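Local coordinates for protein inorganic pyrophosphatase (Helicobacter pylori, PDB 2BQX) that probably hydrolyses inorganic pyrophosphate to two phosphate ions with magnesium as cofactor, working as a homohexamer of the soluble pyrophosphatase family, at residues 93-98 and 146-151; 19-24 and 52-57. All coordinates share one frame; numbering follows the deposited sequence.

Contact 1 of 2, residues 93-98 and 146-151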
ATOM      1  N   ASN A  93     -18.115  25.918  -4.420  1.00 23.98           N
ATOM      2  CA  ASN A  93     -18.447  26.551  -5.693  1.00 24.55           C
ATOM      3  C   ASN A  93     -17.191  26.877  -6.497  1.00 24.36           C
ATOM      4  O   ASN A  93     -16.222  27.410  -5.963  1.00 24.83           O
ATOM      5  CB  ASN A  93     -19.242  27.832  -5.424  1.00 27.16           C
ATOM      6  CG  ASN A  93     -20.560  27.562  -4.721  1.00 30.03           C
ATOM      7  OD1 ASN A  93     -20.979  28.323  -3.847  1.00 33.73           O
ATOM      8  ND2 ASN A  93     -21.224  26.483  -5.105  1.00 31.32           N
ATOM      9  N   MET A  94     -17.211  26.558  -7.786  1.00 23.35           N
ATOM     10  CA  MET A  94     -16.067  26.826  -8.643  1.00 25.52           C
ATOM     11  C   MET A  94     -16.498  27.062 -10.083  1.00 25.35           C
ATOM     12  O   MET A  94     -17.586  26.661 -10.502  1.00 27.28           O
ATOM     13  CB  MET A  94     -15.087  25.651  -8.603  1.00 25.66           C
ATOM     14  CG  MET A  94     -15.695  24.325  -9.045  1.00 28.48           C
ATOM     15  SD  MET A  94     -14.555  22.944  -8.794  1.00 32.60           S
ATOM     16  CE  MET A  94     -14.616  22.804  -7.037  1.00 28.26           C
ATOM     17  N   GLU A  95     -15.622  27.702 -10.840  1.00 26.30           N
ATOM     18  CA  GLU A  95     -15.888  27.982 -12.239  1.00 28.00           C
ATOM     19  C   GLU A  95     -14.823  27.300 -13.083  1.00 27.88           C
ATOM     20  O   GLU A  95     -13.635  27.393 -12.769  1.00 28.99           O
ATOM     21  CB  GLU A  95     -15.834  29.491 -12.491  1.00 29.42           C
ATOM     22  CG  GLU A  95     -16.153  29.889 -13.921  1.00 31.98           C
ATOM     23  CD  GLU A  95     -15.649  31.273 -14.274  1.00 35.06           C
ATOM     24  OE1 GLU A  95     -15.254  32.023 -13.354  1.00 36.24           O
ATOM     25  OE2 GLU A  95     -15.648  31.609 -15.478  1.00 34.10           O
ATOM     26  N   ASP A  96     -15.236  26.587 -14.128  1.00 28.80           N
ATOM     27  CA  ASP A  96     -14.271  25.958 -15.022  1.00 30.08           C
ATOM     28  C   ASP A  96     -14.522  26.461 -16.437  1.00 31.03           C
ATOM     29  O   ASP A  96     -15.335  27.370 -16.641  1.00 28.37           O
ATOM     30  CB  ASP A  96     -14.327  24.422 -14.967  1.00 31.29           C
ATOM     31  CG  ASP A  96     -15.667  23.848 -15.386  1.00 34.24           C
ATOM     32  OD1 ASP A  96     -16.385  24.474 -16.193  1.00 33.00           O
ATOM     33  OD2 ASP A  96     -15.989  22.736 -14.910  1.00 35.71           O
ATOM     34  N   GLU A  97     -13.830  25.885 -17.413  1.00 31.63           N
ATOM     35  CA  GLU A  97     -13.979  26.325 -18.798  1.00 33.97           C
ATOM     36  C   GLU A  97     -15.383  26.117 -19.362  1.00 34.05           C
ATOM     37  O   GLU A  97     -15.729  26.698 -20.391  1.00 34.56           O
ATOM     38  CB  GLU A  97     -12.969  25.613 -19.707  1.00 34.27           C
ATOM     39  CG  GLU A  97     -13.307  24.158 -19.999  1.00 37.25           C
ATOM     40  CD  GLU A  97     -13.021  23.240 -18.829  1.00 38.29           C
ATOM     41  OE1 GLU A  97     -13.518  22.096 -18.840  1.00 42.19           O
ATOM     42  OE2 GLU A  97     -12.294  23.654 -17.904  1.00 38.67           O
ATOM     43  N   SER A  98     -16.190  25.298 -18.694  1.00 32.93           N
ATOM     44  CA  SER A  98     -17.547  25.026 -19.160  1.00 34.26           C
ATOM     45  C   SER A  98     -18.608  25.856 -18.448  1.00 33.82           C
ATOM     46  O   SER A  98     -19.735  25.973 -18.923  1.00 34.54           O
ATOM     47  CB  SER A  98     -17.880  23.542 -18.993  1.00 35.76           C
ATOM     48  OG  SER A  98     -17.077  22.741 -19.841  1.00 39.97           O
ATOM     49  N   ASN A 146      -6.514  23.577 -22.444  1.00 33.25           N
ATOM     50  CA  ASN A 146      -7.867  24.072 -22.680  1.00 35.25           C
ATOM     51  C   ASN A 146      -8.821  23.864 -21.508  1.00 35.69           C
ATOM     52  O   ASN A 146     -10.039  23.980 -21.661  1.00 36.59           O
ATOM     53  CB  ASN A 146      -8.439  23.413 -23.941  1.00 37.82           C
ATOM     54  CG  ASN A 146      -7.486  23.493 -25.119  1.00 39.83           C
ATOM     55  OD1 ASN A 146      -7.006  24.570 -25.462  1.00 41.43           O
ATOM     56  ND2 ASN A 146      -7.207  22.350 -25.743  1.00 41.47           N
ATOM     57  N   LYS A 147      -8.274  23.556 -20.338  1.00 34.58           N
ATOM     58  CA  LYS A 147      -9.095  23.354 -19.149  1.00 34.29           C
ATOM     59  C   LYS A 147      -8.523  24.135 -17.971  1.00 32.65           C
ATOM     60  O   LYS A 147      -7.319  24.369 -17.896  1.00 31.83           O
ATOM     61  CB  LYS A 147      -9.176  21.862 -18.811  1.00 36.43           C
ATOM     62  CG  LYS A 147      -9.970  21.058 -19.827  1.00 39.65           C
ATOM     63  CD  LYS A 147      -9.944  19.579 -19.509  1.00 42.68           C
ATOM     64  CE  LYS A 147     -10.822  18.788 -20.466  1.00 43.45           C
ATOM     65  NZ  LYS A 147     -12.262  19.107 -20.272  1.00 46.25           N
ATOM     66  N   TRP A 148      -9.393  24.549 -17.058  1.00 32.06           N
ATOM     67  CA  TRP A 148      -8.964  25.313 -15.893  1.00 32.13           C
ATOM     68  C   TRP A 148     -10.073  25.394 -14.859  1.00 31.36           C
ATOM     69  O   TRP A 148     -11.243  25.172 -15.172  1.00 31.09           O
ATOM     70  CB  TRP A 148      -8.552  26.732 -16.298  1.00 33.04           C
ATOM     71  CG  TRP A 148      -9.593  27.464 -17.115  1.00 34.67           C
ATOM     72  CD1 TRP A 148      -9.686  27.504 -18.476  1.00 35.63           C
ATOM     73  CD2 TRP A 148     -10.703  28.225 -16.615  1.00 34.52           C
ATOM     74  NE1 TRP A 148     -10.784  28.244 -18.858  1.00 35.46           N
ATOM     75  CE2 TRP A 148     -11.426  28.697 -17.734  1.00 34.59           C
ATOM     76  CE3 TRP A 148     -11.158  28.554 -15.331  1.00 33.56           C
ATOM     77  CZ2 TRP A 148     -12.580  29.477 -17.608  1.00 35.00           C
ATOM     78  CZ3 TRP A 148     -12.304  29.331 -15.205  1.00 33.97           C
ATOM     79  CH2 TRP A 148     -13.002  29.783 -16.341  1.00 34.32           C
ATOM     80  N   VAL A 149      -9.699  25.714 -13.626  1.00 30.00           N
ATOM     81  CA  VAL A 149     -10.666  25.823 -12.546  1.00 29.74           C
ATOM     82  C   VAL A 149     -10.365  27.017 -11.651  1.00 30.59           C
ATOM     83  O   VAL A 149      -9.232  27.197 -11.204  1.00 30.61           O
ATOM     84  CB  VAL A 149     -10.667  24.558 -11.648  1.00 29.34           C
ATOM     85  CG1 VAL A 149     -11.713  24.707 -10.549  1.00 29.66           C
ATOM     86  CG2 VAL A 149     -10.952  23.317 -12.482  1.00 30.22           C
ATOM     87  N   LYS A 150     -11.381  27.839 -11.410  1.00 29.20           N
ATOM     88  CA  LYS A 150     -11.250  28.987 -10.522  1.00 31.35           C
ATOM     89  C   LYS A 150     -12.211  28.730  -9.376  1.00 30.21           C
ATOM     90  O   LYS A 150     -13.425  28.825  -9.546  1.00 29.25           O
ATOM     91  CB  LYS A 150     -11.643  30.290 -11.222  1.00 33.89           C
ATOM     92  CG  LYS A 150     -10.670  30.785 -12.283  1.00 38.53           C
ATOM     93  CD  LYS A 150     -11.152  32.123 -12.844  1.00 41.07           C
ATOM     94  CE  LYS A 150     -10.169  32.715 -13.846  1.00 44.63           C
ATOM     95  NZ  LYS A 150     -10.060  31.914 -15.103  1.00 46.12           N
ATOM     96  N   VAL A 151     -11.671  28.395  -8.209  1.00 29.24           N
ATOM     97  CA  VAL A 151     -12.500  28.114  -7.046  1.00 28.83           C
ATOM     98  C   VAL A 151     -13.007  29.393  -6.394  1.00 29.33           C
ATOM     99  O   VAL A 151     -12.239  30.328  -6.169  1.00 30.27           O
ATOM    100  CB  VAL A 151     -11.711  27.305  -5.997  1.00 28.76           C
ATOM    101  CG1 VAL A 151     -12.608  26.969  -4.823  1.00 28.89           C
ATOM    102  CG2 VAL A 151     -11.154  26.041  -6.628  1.00 26.79           C
TER

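Contact 2 of 2, residues 19-24 and 52-57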
ATOM      1  N   ILE A  19     -19.676   6.328  -5.335  1.00 19.85           N
ATOM      2  CA  ILE A  19     -18.262   6.676  -5.385  1.00 19.97           C
ATOM      3  C   ILE A  19     -17.622   6.346  -6.728  1.00 19.69           C
ATOM      4  O   ILE A  19     -17.736   5.225  -7.212  1.00 20.76           O
ATOM      5  CB  ILE A  19     -17.479   5.920  -4.294  1.00 19.16           C
ATOM      6  CG1 ILE A  19     -18.105   6.182  -2.923  1.00 19.77           C
ATOM      7  CG2 ILE A  19     -16.026   6.356  -4.313  1.00 20.65           C
ATOM      8  CD1 ILE A  19     -18.113   7.634  -2.511  1.00 20.90           C
ATOM      9  N   GLU A  20     -16.940   7.319  -7.317  1.00 20.52           N
ATOM     10  CA  GLU A  20     -16.268   7.109  -8.592  1.00 22.41           C
ATOM     11  C   GLU A  20     -14.760   7.291  -8.448  1.00 22.76           C
ATOM     12  O   GLU A  20     -13.991   6.835  -9.291  1.00 23.09           O
ATOM     13  CB  GLU A  20     -16.785   8.093  -9.639  1.00 23.84           C
ATOM     14  CG  GLU A  20     -18.232   7.883 -10.032  1.00 24.36           C
ATOM     15  CD  GLU A  20     -18.706   8.932 -11.013  1.00 24.66           C
ATOM     16  OE1 GLU A  20     -18.585  10.129 -10.686  1.00 26.29           O
ATOM     17  OE2 GLU A  20     -19.197   8.563 -12.101  1.00 23.85           O
ATOM     18  N   ILE A  21     -14.346   7.978  -7.386  1.00 20.32           N
ATOM     19  CA  ILE A  21     -12.932   8.221  -7.138  1.00 19.33           C
ATOM     20  C   ILE A  21     -12.646   7.949  -5.671  1.00 19.04           C
ATOM     21  O   ILE A  21     -13.326   8.477  -4.800  1.00 18.47           O
ATOM     22  CB  ILE A  21     -12.541   9.679  -7.439  1.00 18.94           C
ATOM     23  CG1 ILE A  21     -13.009  10.066  -8.845  1.00 21.52           C
ATOM     24  CG2 ILE A  21     -11.029   9.837  -7.304  1.00 20.10           C
ATOM     25  CD1 ILE A  21     -12.757  11.513  -9.194  1.00 22.31           C
ATOM     26  N   SER A  22     -11.644   7.119  -5.406  1.00 18.82           N
ATOM     27  CA  SER A  22     -11.286   6.774  -4.035  1.00 19.34           C
ATOM     28  C   SER A  22     -10.277   7.774  -3.482  1.00 18.01           C
ATOM     29  O   SER A  22      -9.372   8.214  -4.198  1.00 18.37           O
ATOM     30  CB  SER A  22     -10.706   5.355  -3.995  1.00 19.44           C
ATOM     31  OG  SER A  22     -10.633   4.872  -2.669  1.00 25.73           O
ATOM     32  N   LYS A  23     -10.434   8.139  -2.213  1.00 18.50           N
ATOM     33  CA  LYS A  23      -9.518   9.089  -1.580  1.00 17.78           C
ATOM     34  C   LYS A  23      -8.069   8.642  -1.800  1.00 18.12           C
ATOM     35  O   LYS A  23      -7.768   7.450  -1.742  1.00 18.10           O
ATOM     36  CB  LYS A  23      -9.804   9.176  -0.071  1.00 18.53           C
ATOM     37  CG  LYS A  23      -8.972  10.226   0.647  1.00 18.59           C
ATOM     38  CD  LYS A  23      -9.206  10.213   2.149  1.00 22.12           C
ATOM     39  CE  LYS A  23      -8.441  11.345   2.818  1.00 22.70           C
ATOM     40  NZ  LYS A  23      -8.512  11.247   4.305  1.00 24.95           N
ATOM     41  N   HIS A  24      -7.192   9.611  -2.064  1.00 17.27           N
ATOM     42  CA  HIS A  24      -5.759   9.394  -2.295  1.00 20.19           C
ATOM     43  C   HIS A  24      -5.393   8.884  -3.684  1.00 19.47           C
ATOM     44  O   HIS A  24      -4.218   8.868  -4.049  1.00 20.48           O
ATOM     45  CB  HIS A  24      -5.165   8.433  -1.251  1.00 21.66           C
ATOM     46  CG  HIS A  24      -5.291   8.921   0.159  1.00 22.16           C
ATOM     47  ND1 HIS A  24      -4.835  10.158   0.556  1.00 23.80           N
ATOM     48  CD2 HIS A  24      -5.819   8.342   1.264  1.00 24.65           C
ATOM     49  CE1 HIS A  24      -5.079  10.324   1.844  1.00 24.14           C
ATOM     50  NE2 HIS A  24      -5.674   9.236   2.297  1.00 24.37           N
ATOM     51  N   ALA A  52     -10.332  13.537  -1.110  1.00 19.40           N
ATOM     52  CA  ALA A  52     -11.502  12.896  -0.514  1.00 18.82           C
ATOM     53  C   ALA A  52     -12.081  11.914  -1.498  1.00 18.12           C
ATOM     54  O   ALA A  52     -11.669  11.863  -2.651  1.00 17.85           O
ATOM     55  CB  ALA A  52     -12.567  13.934  -0.165  1.00 19.03           C
ATOM     56  N   ASN A  53     -13.033  11.124  -1.027  1.00 18.29           N
ATOM     57  CA  ASN A  53     -13.714  10.190  -1.897  1.00 19.04           C
ATOM     58  C   ASN A  53     -14.599  11.117  -2.719  1.00 20.29           C
ATOM     59  O   ASN A  53     -15.032  12.161  -2.227  1.00 19.22           O
ATOM     60  CB  ASN A  53     -14.534   9.210  -1.066  1.00 19.74           C
ATOM     61  CG  ASN A  53     -13.657   8.340  -0.175  1.00 19.39           C
ATOM     62  OD1 ASN A  53     -12.866   7.527  -0.670  1.00 18.75           O
ATOM     63  ND2 ASN A  53     -13.784   8.514   1.144  1.00 19.86           N
ATOM     64  N   TYR A  54     -14.857  10.737  -3.962  1.00 18.85           N
ATOM     65  CA  TYR A  54     -15.631  11.568  -4.872  1.00 21.87           C
ATOM     66  C   TYR A  54     -16.677  10.770  -5.641  1.00 20.94           C
ATOM     67  O   TYR A  54     -16.398   9.668  -6.106  1.00 17.59           O
ATOM     68  CB  TYR A  54     -14.649  12.212  -5.850  1.00 24.82           C
ATOM     69  CG  TYR A  54     -15.243  13.199  -6.815  1.00 29.71           C
ATOM     70  CD1 TYR A  54     -15.988  12.783  -7.922  1.00 31.12           C
ATOM     71  CD2 TYR A  54     -15.044  14.563  -6.629  1.00 33.25           C
ATOM     72  CE1 TYR A  54     -16.520  13.715  -8.818  1.00 34.45           C
ATOM     73  CE2 TYR A  54     -15.563  15.492  -7.509  1.00 35.80           C
ATOM     74  CZ  TYR A  54     -16.299  15.067  -8.598  1.00 35.70           C
ATOM     75  OH  TYR A  54     -16.804  16.016  -9.451  1.00 39.00           O
ATOM     76  N   GLY A  55     -17.874  11.330  -5.788  1.00 20.09           N
ATOM     77  CA  GLY A  55     -18.910  10.621  -6.516  1.00 21.52           C
ATOM     78  C   GLY A  55     -20.071  11.504  -6.931  1.00 22.42           C
ATOM     79  O   GLY A  55     -19.938  12.724  -7.016  1.00 22.26           O
ATOM     80  N   PHE A  56     -21.218  10.890  -7.190  1.00 22.90           N
ATOM     81  CA  PHE A  56     -22.393  11.655  -7.595  1.00 24.21           C
ATOM     82  C   PHE A  56     -23.643  11.137  -6.899  1.00 24.45           C
ATOM     83  O   PHE A  56     -23.661  10.020  -6.378  1.00 23.07           O
ATOM     84  CB  PHE A  56     -22.574  11.573  -9.116  1.00 23.82           C
ATOM     85  CG  PHE A  56     -22.984  10.210  -9.609  1.00 24.79           C
ATOM     86  CD1 PHE A  56     -24.325   9.820  -9.587  1.00 25.20           C
ATOM     87  CD2 PHE A  56     -22.028   9.303 -10.062  1.00 23.96           C
ATOM     88  CE1 PHE A  56     -24.703   8.553 -10.006  1.00 23.07           C
ATOM     89  CE2 PHE A  56     -22.397   8.032 -10.483  1.00 24.32           C
ATOM     90  CZ  PHE A  56     -23.739   7.653 -10.456  1.00 24.82           C
ATOM     91  N   VAL A  57     -24.689  11.957  -6.896  1.00 24.95           N
ATOM     92  CA  VAL A  57     -25.953  11.574  -6.284  1.00 25.05           C
ATOM     93  C   VAL A  57     -26.892  11.147  -7.400  1.00 25.30           C
ATOM     94  O   VAL A  57     -27.229  11.943  -8.274  1.00 24.13           O
ATOM     95  CB  VAL A  57     -26.600  12.747  -5.527  1.00 26.04           C
ATOM     96  CG1 VAL A  57     -27.829  12.253  -4.786  1.00 25.46           C
ATOM     97  CG2 VAL A  57     -25.601  13.373  -4.568  1.00 25.84           C
TER

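Contact 1 of 2, residues 93-98 and 146-151
Trp148 lays its indole against the backbone of Asp96 and Glu97: the amide N of Glu97 sits 3.7 Å above the ring plane, over its centre. Lys150 NZ lies 3.4 Å from that plane on the opposite face, near the rim, and Glu95 brings its carboxylate to the edge, OE2 3.3 Å from CH2 of Trp148, the two planes 77° apart. Glu97 turns back at chi2 (-75°), which carries OE2 to the backbone N of Trp148 (3.2 Å); the bond enters on the anti side, 31° out of the carboxylate plane. The other oxygen, OE1, forms a long salt bridge of 3.5 Å with Lys147 NZ. Behind these side chains stands an antiparallel ladder joining strands 83-96 and 149-156, with backbone hydrogen bonds from Glu95 N to Lys150 O (2.8 Å) and Lys150 N to Glu95 O (2.7 Å). Met94 and Val149 meet on the face opposite Glu95 and Lys150, SD to CG1 at 3.8 Å, and helix 127-139 packs there through Phe137. Past the ladder, Asp96 OD1 accepts from Ser98 N in an Asx turn. The salt bridges Glu97-Lys147 and Glu95-Lys152 probably offset part of the acidity of 95-97.

Contact 2 of 2, residues 19-24 and 52-57
A classic beta bulge joins strand 14-21 to strand 53-56, where Glu20 and Ile21 both face Tyr54. Its evidence is the shared acceptor: Tyr54 O takes Glu20 N at 2.7 Å, in the carbonyl plane, and Ile21 N at 3.0 Å, slightly tilted from it. Tyr54 N returns a bond of 2.9 Å to Ile21 O. On the face carrying Ile21 and Tyr54 the side chains run side by side, CB to CB 3.7 Å, with Ile21 CD1 set obliquely against the ring at 3.7 Å from Tyr54 CD1. These strands belong to the curled sheet of the soluble pyrophosphatase fold, and Tyr54 is a predicted substrate ligand; its OH is hydrogen-bonded to Lys103 and lies close to Asp69, a predicted magnesium ligand. Glu20, the first of the two bulged residues, brings its carboxylate to the edge of the Phe56 ring, CD 3.5 Å from CD2, the planes 73° apart, while OE2 is held by Leu31 N. Past the end of strand 14-21, the Asn53 side chain takes up the backbone N of Lys23: with CG beside its own backbone N (chi1 -64°), OD1 accepts at 2.9 Å, the donor 48° out of the amide plane. The same OD1 accepts from Phe78 N, and ND2 donates to Val76 O, so three backbone groups from two loops fix this buried amide's rotation.

How the contacts relate
Contact 2 closes before contact 1 opens, so the two follow in series along the chain. Their centres are about 19 Å apart and their nearest atoms about 7 Å, without touching. Both belong to one curled, mixed sheet: strand 14-21 of contact 2 pairs with strand 83-96 of contact 1, which pairs with 149-156, giving a path 53-56, 14-21, 83-96, 149-156. Contact 2 is buried near the middle of the chain, contact 1 lies at the surface. Lys103, on strand 99-108, reaches side chains of both contacts. Predicted ligands border both, Asp69 and Lys28 beside contact 2, Asp101 and Tyr140 beside contact 1, consistent with both contacts bordering the active site, to which other elements contribute.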